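Local coordinates for chloroplast pentatricopeptide repeat protein 10 (Zea mays, PDB 4M59), which binds specific single-stranded RNA sequences in chloroplast intergenic regions and acts as a barrier to exonucleases, thereby protecting the transcripts from decay, at residues D510-A515 and L535-K540; L462-Y467 and L496-I501; G436-A441 and G470-G475. The protein carries 4 engineered substitutions. All blocks are in the same frame, centred on the assembly; numbering follows the deposited sequence.

Contact 1: D510-A515 and L535-K540; sequences DGMETA and LSIYAK. With nucleotides of chain C.
Met-512 has CG beside its backbone N and then bends at its last torsion (chi3 69°), which carries CE across to Ile-537, while Tyr-538 (chi1 -72°) has CG anti to the carbonyl carbon, which brings its hydroxyl to Glu-513. The two helices belong to successive predicted pentatricopeptide repeats, PPR 13 and PPR 14: the second helix of one hairpin packs on the first helix of the next, a basic joint of the PPR superhelix. Met-512 and Ile-537 form its apolar part. Met-512 CE lies 3.8 Å from Ile-537 CG2, and the sulfur rests more loosely on the other branch, with SD 4.1 Å from CG1 of Ile-537. Beside this pair, Tyr-538 OH donates a hydrogen bond of 2.8 Å to Glu-513 OE2, which accepts through its anti lone pair. The carboxylate stands steeply to the ring, with 76° between the two planes, and the bond anchors the phenol end against helix 509-519. Lys-546 of helix 544-555 packs against both partners. Segment 535-540 also meets the bound RNA. Ser-536 OG approaches C4' of U15 of chain C at 3.5 Å. The extended side chain of Lys-540 runs past the backbone of the same strand, its CE 3.3 Å from OP1 of U16 of chain C and its NZ 3.6 Å from C5' of U15 of chain C.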
loop_
_atom_site.group_PDB
_atom_site.type_symbol
_atom_site.label_atom_id
_atom_site.label_comp_id
_atom_site.label_asym_id
_atom_site.label_seq_id
_atom_site.Cartn_x
_atom_site.Cartn_y
_atom_site.Cartn_z
ATOM N N ASP A 510 10.576 22.072 21.595
ATOM C CA ASP A 510 10.911 23.191 20.756
ATOM C C ASP A 510 11.046 22.730 19.334
ATOM O O ASP A 510 10.483 23.323 18.430
ATOM C CB ASP A 510 12.243 23.732 21.218
ATOM C CG ASP A 510 13.291 22.655 21.282
ATOM O OD1 ASP A 510 12.934 21.488 21.035
ATOM O OD2 ASP A 510 14.459 22.962 21.586
ATOM N N GLY A 511 11.785 21.648 19.144
ATOM C CA GLY A 511 12.170 21.215 17.821
ATOM C C GLY A 511 11.068 20.531 17.067
ATOM O O GLY A 511 11.203 20.254 15.885
ATOM N N MET A 512 9.975 20.242 17.753
ATOM C CA MET A 512 8.828 19.622 17.122
ATOM C C MET A 512 7.902 20.699 16.605
ATOM O O MET A 512 7.403 20.621 15.489
ATOM C CB MET A 512 8.083 18.745 18.116
ATOM C CG MET A 512 8.849 17.537 18.551
ATOM S SD MET A 512 8.167 16.710 19.982
ATOM C CE MET A 512 6.674 16.063 19.288
ATOM N N GLU A 513 7.685 21.712 17.426
ATOM C CA GLU A 513 6.818 22.807 17.056
ATOM C C GLU A 513 7.287 23.442 15.773
ATOM O O GLU A 513 6.489 23.896 14.977
ATOM C CB GLU A 513 6.776 23.840 18.168
ATOM C CG GLU A 513 6.162 23.328 19.435
ATOM C CD GLU A 513 5.732 24.436 20.348
ATOM O OE1 GLU A 513 6.569 25.284 20.689
ATOM O OE2 GLU A 513 4.551 24.467 20.723
ATOM N N THR A 514 8.592 23.453 15.575
ATOM C CA THR A 514 9.179 24.001 14.380
ATOM C C THR A 514 8.824 23.136 13.198
ATOM O O THR A 514 8.640 23.620 12.089
ATOM C CB THR A 514 10.686 24.031 14.506
ATOM O OG1 THR A 514 11.036 24.719 15.703
ATOM C CG2 THR A 514 11.298 24.744 13.347
ATOM N N ALA A 515 8.729 21.839 13.441
ATOM C CA ALA A 515 8.486 20.884 12.376
ATOM C C ALA A 515 7.017 20.840 12.046
ATOM O O ALA A 515 6.627 20.755 10.899
ATOM C CB ALA A 515 8.959 19.528 12.793
ATOM N N LEU A 535 0.250 15.832 20.652
ATOM C CA LEU A 535 -0.718 15.856 21.721
ATOM C C LEU A 535 -0.120 15.321 22.994
ATOM O O LEU A 535 -0.428 15.798 24.071
ATOM C CB LEU A 535 -1.930 15.029 21.348
ATOM C CG LEU A 535 -3.053 15.098 22.362
ATOM C CD1 LEU A 535 -3.491 16.508 22.466
ATOM C CD2 LEU A 535 -4.185 14.232 21.916
ATOM N N SER A 536 0.742 14.324 22.862
ATOM C CA SER A 536 1.329 13.691 24.026
ATOM C C SER A 536 2.448 14.517 24.606
ATOM O O SER A 536 2.675 14.506 25.805
ATOM C CB SER A 536 1.857 12.310 23.681
ATOM O OG SER A 536 2.432 11.707 24.816
ATOM N N ILE A 537 3.156 15.240 23.756
ATOM C CA ILE A 537 4.234 16.069 24.244
ATOM C C ILE A 537 3.690 17.269 25.000
ATOM O O ILE A 537 4.242 17.658 26.016
ATOM C CB ILE A 537 5.196 16.485 23.118
ATOM C CG1 ILE A 537 6.435 17.138 23.706
ATOM C CG2 ILE A 537 4.541 17.412 22.142
ATOM C CD1 ILE A 537 7.145 16.274 24.691
ATOM N N TYR A 538 2.595 17.839 24.519
ATOM C CA TYR A 538 1.988 18.971 25.194
ATOM C C TYR A 538 1.369 18.483 26.478
ATOM O O TYR A 538 1.343 19.188 27.478
ATOM C CB TYR A 538 0.909 19.614 24.322
ATOM C CG TYR A 538 1.408 20.380 23.126
ATOM C CD1 TYR A 538 2.686 20.900 23.088
ATOM C CD2 TYR A 538 0.598 20.581 22.033
ATOM C CE1 TYR A 538 3.131 21.594 21.992
ATOM C CE2 TYR A 538 1.043 21.271 20.934
ATOM C CZ TYR A 538 2.308 21.774 20.921
ATOM O OH TYR A 538 2.737 22.466 19.825
ATOM N N ALA A 539 0.849 17.270 26.444
ATOM C CA ALA A 539 0.196 16.712 27.600
ATOM C C ALA A 539 1.224 16.345 28.638
ATOM O O ALA A 539 0.969 16.439 29.827
ATOM C CB ALA A 539 -0.601 15.503 27.219
ATOM N N LYS A 540 2.395 15.922 28.188
ATOM C CA LYS A 540 3.451 15.573 29.117
ATOM C C LYS A 540 3.956 16.790 29.875
ATOM O O LYS A 540 4.683 16.665 30.852
ATOM C CB LYS A 540 4.588 14.849 28.407
ATOM C CG LYS A 540 4.321 13.378 28.222
ATOM C CD LYS A 540 5.394 12.725 27.386
ATOM C CE LYS A 540 5.053 11.281 27.119
ATOM N NZ LYS A 540 6.079 10.624 26.288
ATOM P P U C 15 5.816 6.684 24.084
ATOM O OP1 U C 15 5.998 7.421 22.810
ATOM O OP2 U C 15 6.752 6.920 25.210
ATOM O "O5'" U C 15 4.332 6.937 24.604
ATOM C "C5'" U C 15 3.842 8.277 24.792
ATOM C "C4'" U C 15 2.385 8.256 25.191
ATOM O "O4'" U C 15 1.656 7.351 24.327
ATOM C "C3'" U C 15 2.088 7.744 26.592
ATOM O "O3'" U C 15 2.244 8.780 27.552
ATOM C "C2'" U C 15 0.627 7.319 26.476
ATOM O "O2'" U C 15 -0.281 8.385 26.660
ATOM C "C1'" U C 15 0.560 6.801 25.037
ATOM N N1 U C 15 0.635 5.338 24.944
ATOM C C2 U C 15 -0.549 4.630 25.009
ATOM O O2 U C 15 -1.635 5.168 25.138
ATOM N N3 U C 15 -0.411 3.268 24.919
ATOM C C4 U C 15 0.758 2.554 24.773
ATOM O O4 U C 15 0.715 1.325 24.705
ATOM C C5 U C 15 1.941 3.359 24.714
ATOM C C6 U C 15 1.840 4.690 24.800
ATOM P P U C 16 3.114 8.522 28.865
ATOM O OP1 U C 16 3.362 9.831 29.517
ATOM O OP2 U C 16 4.261 7.658 28.493
ATOM O "O5'" U C 16 2.128 7.680 29.791
ATOM C "C5'" U C 16 0.855 8.218 30.191
ATOM C "C4'" U C 16 0.270 7.401 31.317
ATOM O "O4'" U C 16 -0.325 6.190 30.778
ATOM C "C3'" U C 16 1.258 6.914 32.366
ATOM O "O3'" U C 16 1.444 7.890 33.382
ATOM C "C2'" U C 16 0.555 5.684 32.923
ATOM O "O2'" U C 16 -0.428 6.000 33.886
ATOM C "C1'" U C 16 -0.099 5.110 31.666
ATOM N N1 U C 16 0.739 4.116 30.981
ATOM C C2 U C 16 0.624 2.798 31.379
ATOM O O2 U C 16 -0.136 2.437 32.260
ATOM N N3 U C 16 1.434 1.921 30.704
ATOM C C4 U C 16 2.326 2.213 29.696
ATOM O O4 U C 16 2.986 1.306 29.186
ATOM C C5 U C 16 2.389 3.598 29.342
ATOM C C6 U C 16 1.612 4.481 29.982
#

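Contact 2: L462-Y467 and L496-I501; sequences LLLQCY and LRTLVI
Leu-464 reaches from helix 458-468 into the angle between Thr-498 and Leu-499 of helix 493-504, and every carbon of its side chain finds a neighbour there. CB starts 3.8 Å from Thr-498 CG2. A chi1 of -165° sets CG opposite the backbone N, beside the carbonyl carbon, and keeps it over the same methyl, 3.9 Å from Thr-498 CG2. The chain then forks. CD1 meets Leu-499 CD2 at 4.0 Å, whereas CD2 does most of the work. It sits 3.5 Å from the carbonyl oxygen of Thr-498. The same Leu-464 CD2 also reaches Leu-499 CD2, at 3.7 Å. The Leu-464 and Thr-498 side chains lie alongside one another, pointing opposite ways, whereas Leu-499 lies roughly perpendicular to Leu-464. On the other flank of the threonine methyl lies the aliphatic part of Gln-465, its CG 3.6 Å from Thr-498 CG2. The segments run parallel, only 1° apart in direction, as first helices of the consecutive predicted repeats PPR 12 and PPR 13. Such helices line the RNA-facing side of a PPR superhelix, and Ile-501 indeed packs on a sugar of the bound RNA. Ile-479 and Ile-476 of helix 473-483 extend the apolar cluster behind Leu-464 and Leu-499. Thr-498 OG1 is hydrogen-bonded with Ser-461 OG and Val-494 O, so the threonine can offer its methyl to the leucine without leaving a buried hydroxyl unsatisfied.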
loop_
_atom_site.group_PDB
_atom_site.type_symbol
_atom_site.label_atom_id
_atom_site.label_comp_id
_atom_site.label_asym_id
_atom_site.label_seq_id
_atom_site.Cartn_x
_atom_site.Cartn_y
_atom_site.Cartn_z
ATOM N N LEU A 462 17.562 8.197 8.111
ATOM C CA LEU A 462 18.185 7.124 8.861
ATOM C C LEU A 462 19.059 7.694 9.943
ATOM O O LEU A 462 18.982 7.293 11.099
ATOM C CB LEU A 462 19.057 6.290 7.934
ATOM C CG LEU A 462 18.463 5.038 7.311
ATOM C CD1 LEU A 462 17.055 5.279 6.864
ATOM C CD2 LEU A 462 19.311 4.626 6.147
ATOM N N LEU A 463 19.905 8.625 9.546
ATOM C CA LEU A 463 20.827 9.263 10.455
ATOM C C LEU A 463 20.041 9.971 11.515
ATOM O O LEU A 463 20.434 10.032 12.664
ATOM C CB LEU A 463 21.674 10.274 9.705
ATOM C CG LEU A 463 22.771 10.960 10.505
ATOM C CD1 LEU A 463 23.858 9.977 10.826
ATOM C CD2 LEU A 463 23.331 12.134 9.745
ATOM N N LEU A 464 18.907 10.508 11.126
ATOM C CA LEU A 464 18.096 11.220 12.062
ATOM C C LEU A 464 17.570 10.244 13.071
ATOM O O LEU A 464 17.723 10.432 14.259
ATOM C CB LEU A 464 16.951 11.859 11.328
ATOM C CG LEU A 464 16.210 12.924 12.096
ATOM C CD1 LEU A 464 17.191 13.883 12.668
ATOM C CD2 LEU A 464 15.319 13.611 11.131
ATOM N N GLN A 465 16.948 9.189 12.575
ATOM C CA GLN A 465 16.403 8.165 13.436
ATOM C C GLN A 465 17.507 7.596 14.295
ATOM O O GLN A 465 17.303 7.279 15.458
ATOM C CB GLN A 465 15.760 7.065 12.598
ATOM C CG GLN A 465 14.436 7.459 11.996
ATOM C CD GLN A 465 13.813 6.364 11.158
ATOM O OE1 GLN A 465 14.507 5.573 10.531
ATOM N NE2 GLN A 465 12.488 6.320 11.136
ATOM N N CYS A 466 18.685 7.471 13.696
ATOM C CA CYS A 466 19.848 6.922 14.377
ATOM C C CYS A 466 20.199 7.726 15.623
ATOM O O CYS A 466 20.657 7.169 16.620
ATOM C CB CYS A 466 21.046 6.882 13.429
ATOM S SG CYS A 466 22.145 5.468 13.673
ATOM N N TYR A 467 19.989 9.037 15.562
ATOM C CA TYR A 467 20.332 9.895 16.684
ATOM C C TYR A 467 19.243 9.820 17.730
ATOM O O TYR A 467 19.466 10.066 18.900
ATOM C CB TYR A 467 20.455 11.353 16.232
ATOM C CG TYR A 467 21.748 11.744 15.553
ATOM C CD1 TYR A 467 22.951 11.673 16.215
ATOM C CD2 TYR A 467 21.749 12.237 14.266
ATOM C CE1 TYR A 467 24.121 12.047 15.607
ATOM C CE2 TYR A 467 22.921 12.617 13.649
ATOM C CZ TYR A 467 24.101 12.519 14.328
ATOM O OH TYR A 467 25.272 12.892 13.725
ATOM N N LEU A 496 10.543 16.079 7.489
ATOM C CA LEU A 496 9.839 16.777 8.545
ATOM C C LEU A 496 9.095 15.791 9.409
ATOM O O LEU A 496 8.801 16.062 10.558
ATOM C CB LEU A 496 8.847 17.765 7.955
ATOM C CG LEU A 496 9.400 18.888 7.091
ATOM C CD1 LEU A 496 8.276 19.652 6.476
ATOM C CD2 LEU A 496 10.229 19.797 7.937
ATOM N N ARG A 497 8.778 14.642 8.840
ATOM C CA ARG A 497 8.085 13.601 9.566
ATOM C C ARG A 497 9.047 12.953 10.534
ATOM O O ARG A 497 8.753 12.789 11.705
ATOM C CB ARG A 497 7.554 12.569 8.583
ATOM C CG ARG A 497 6.711 11.486 9.181
ATOM C CD ARG A 497 6.428 10.422 8.154
ATOM N NE ARG A 497 5.813 9.248 8.746
ATOM C CZ ARG A 497 4.541 9.180 9.103
ATOM N NH1 ARG A 497 4.067 8.072 9.635
ATOM N NH2 ARG A 497 3.745 10.218 8.937
ATOM N N THR A 498 10.216 12.609 10.029
ATOM C CA THR A 498 11.251 11.984 10.821
ATOM C C THR A 498 11.737 12.913 11.929
ATOM O O THR A 498 12.436 12.497 12.833
ATOM C CB THR A 498 12.416 11.556 9.915
ATOM O OG1 THR A 498 11.897 10.845 8.788
ATOM C CG2 THR A 498 13.375 10.658 10.641
ATOM N N LEU A 499 11.338 14.173 11.868
ATOM C CA LEU A 499 11.786 15.159 12.840
ATOM C C LEU A 499 10.825 15.337 13.988
ATOM O O LEU A 499 11.240 15.523 15.116
ATOM C CB LEU A 499 12.030 16.507 12.170
ATOM C CG LEU A 499 13.454 16.737 11.694
ATOM C CD1 LEU A 499 13.552 18.059 10.999
ATOM C CD2 LEU A 499 14.374 16.703 12.867
ATOM N N VAL A 500 9.539 15.298 13.697
ATOM C CA VAL A 500 8.542 15.383 14.735
ATOM C C VAL A 500 8.713 14.208 15.663
ATOM O O VAL A 500 8.562 14.321 16.868
ATOM C CB VAL A 500 7.155 15.332 14.142
ATOM C CG1 VAL A 500 6.144 15.139 15.211
ATOM C CG2 VAL A 500 6.879 16.594 13.392
ATOM N N ILE A 501 9.065 13.078 15.078
ATOM C CA ILE A 501 9.249 11.845 15.815
ATOM C C ILE A 501 10.543 11.840 16.606
ATOM O O ILE A 501 10.556 11.509 17.778
ATOM C CB ILE A 501 9.237 10.656 14.854
ATOM C CG1 ILE A 501 7.820 10.412 14.361
ATOM C CG2 ILE A 501 9.759 9.416 15.524
ATOM C CD1 ILE A 501 7.718 9.357 13.313
#

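Contact 3: G436-A441 and G470-G475; sequences GDWSTA and GGNVAG
The indole of Trp-438 carries the amide of Asn-472 over one face and its own neighbour Ser-439 on the opposite one. Asn-472 ND2 stands 2.9 Å above the ring plane, over the centre of the indole, and comes as close as 3.0 Å to CE2 of Trp-438. The amide is upright on the ring, the planes 87° apart, with its nitrogen end leading. On the same face, Asn-472 CB makes a CH-pi contact, 3.9 Å from the centroid of the five-membered ring. Ser-439 CB lies toward the rim of the other face, and Gly-470 CA comes to the edge near CD1 of Trp-438. The segments hold the corresponding turns, with the start of the second helix, of the predicted repeats PPR 11 and PPR 12. Their glycines let the backbones approach closely: Gly-436 CA is 3.9 Å from Gly-470 N. Asn-472 is also the N-cap of helix 473-483. Its OD1 accepts from Gly-475 N at 3.0 Å, which helps to set the amide's rotation, leaving ND2 turned to the indole. The ring of Tyr-467 also meets that of Trp-438, their planes at about 30°. At the subunit interface, Ser-439 OG is hydrogen-bonded with the backbone N of Leu-20 of the second subunit.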
loop_
_atom_site.group_PDB
_atom_site.type_symbol
_atom_site.label_atom_id
_atom_site.label_comp_id
_atom_site.label_asym_id
_atom_site.label_seq_id
_atom_site.Cartn_x
_atom_site.Cartn_y
_atom_site.Cartn_z
ATOM N N GLY A 436 20.588 2.970 17.231
ATOM C CA GLY A 436 20.879 4.298 17.719
ATOM C C GLY A 436 22.354 4.583 17.598
ATOM O O GLY A 436 22.801 5.679 17.872
ATOM N N ASP A 437 23.102 3.583 17.170
ATOM C CA ASP A 437 24.542 3.685 17.083
ATOM C C ASP A 437 24.949 4.764 16.106
ATOM O O ASP A 437 25.438 4.480 15.025
ATOM C CB ASP A 437 25.112 2.352 16.638
ATOM C CG ASP A 437 26.562 2.221 16.948
ATOM O OD1 ASP A 437 27.334 3.118 16.581
ATOM O OD2 ASP A 437 26.933 1.212 17.570
ATOM N N TRP A 438 24.755 6.011 16.502
ATOM C CA TRP A 438 24.988 7.138 15.623
ATOM C C TRP A 438 26.447 7.430 15.422
ATOM O O TRP A 438 26.830 8.017 14.432
ATOM C CB TRP A 438 24.321 8.366 16.192
ATOM C CG TRP A 438 24.732 8.656 17.579
ATOM C CD1 TRP A 438 24.089 8.289 18.712
ATOM C CD2 TRP A 438 25.883 9.384 17.986
ATOM N NE1 TRP A 438 24.766 8.744 19.807
ATOM C CE2 TRP A 438 25.875 9.423 19.384
ATOM C CE3 TRP A 438 26.917 10.019 17.303
ATOM C CZ2 TRP A 438 26.859 10.058 20.108
ATOM C CZ3 TRP A 438 27.895 10.639 18.021
ATOM C CH2 TRP A 438 27.861 10.657 19.409
ATOM N N SER A 439 27.259 7.048 16.385
ATOM C CA SER A 439 28.667 7.323 16.306
ATOM C C SER A 439 29.215 6.641 15.079
ATOM O O SER A 439 30.006 7.196 14.339
ATOM C CB SER A 439 29.364 6.829 17.561
ATOM O OG SER A 439 30.664 7.361 17.673
ATOM N N THR A 440 28.763 5.427 14.851
ATOM C CA THR A 440 29.197 4.715 13.680
ATOM C C THR A 440 28.493 5.302 12.486
ATOM O O THR A 440 29.017 5.304 11.384
ATOM C CB THR A 440 28.846 3.242 13.773
ATOM O OG1 THR A 440 29.058 2.788 15.113
ATOM C CG2 THR A 440 29.702 2.448 12.832
ATOM N N ALA A 441 27.292 5.807 12.714
ATOM C CA ALA A 441 26.506 6.337 11.627
ATOM C C ALA A 441 27.209 7.530 11.028
ATOM O O ALA A 441 27.218 7.721 9.820
ATOM C CB ALA A 441 25.154 6.722 12.115
ATOM N N GLY A 470 19.336 6.935 20.210
ATOM C CA GLY A 470 20.468 7.145 21.079
ATOM C C GLY A 470 20.150 8.164 22.142
ATOM O O GLY A 470 20.226 7.875 23.333
ATOM N N GLY A 471 19.787 9.368 21.717
ATOM C CA GLY A 471 19.512 10.448 22.648
ATOM C C GLY A 471 20.325 11.661 22.279
ATOM O O GLY A 471 20.320 12.671 22.971
ATOM N N ASN A 472 21.029 11.540 21.168
ATOM C CA ASN A 472 21.912 12.571 20.681
ATOM C C ASN A 472 21.117 13.697 20.088
ATOM O O ASN A 472 20.720 13.639 18.939
ATOM C CB ASN A 472 22.822 11.977 19.623
ATOM C CG ASN A 472 23.925 12.901 19.226
ATOM O OD1 ASN A 472 23.741 14.102 19.123
ATOM N ND2 ASN A 472 25.087 12.341 18.992
ATOM N N VAL A 473 20.896 14.733 20.877
ATOM C CA VAL A 473 20.070 15.839 20.457
ATOM C C VAL A 473 20.860 16.851 19.669
ATOM O O VAL A 473 20.299 17.617 18.910
ATOM C CB VAL A 473 19.498 16.528 21.661
ATOM C CG1 VAL A 473 18.389 15.710 22.231
ATOM C CG2 VAL A 473 20.570 16.708 22.678
ATOM N N ALA A 474 22.164 16.853 19.837
ATOM C CA ALA A 474 22.994 17.836 19.168
ATOM C C ALA A 474 23.170 17.532 17.690
ATOM O O ALA A 474 23.557 18.398 16.915
ATOM C CB ALA A 474 24.333 17.938 19.844
ATOM N N GLY A 475 22.901 16.295 17.305
ATOM C CA GLY A 475 23.013 15.890 15.919
ATOM C C GLY A 475 21.704 16.099 15.202
ATOM O O GLY A 475 21.663 16.233 13.990
#

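Overall arrangement
From the N terminus, residues 436-441 open contact 3 and 462-467 open contact 2 before 470-475 close the first of these loops; 496-501 then close the second. Contacts 2 and 3 therefore cross, and together they join the predicted repeats PPR 11, 12 and 13. They also touch directly: Tyr-467 O and Asn-472 N are 3.1 Å apart, a probable hydrogen bond. Contact 1 follows in series, from 510-515 to 535-540, and adds PPR 14. It meets contact 2 through consecutive helices, with Met-512 CE 3.5 Å from Val-500 O, but its nearest atoms stay about 8 Å from those of contact 3.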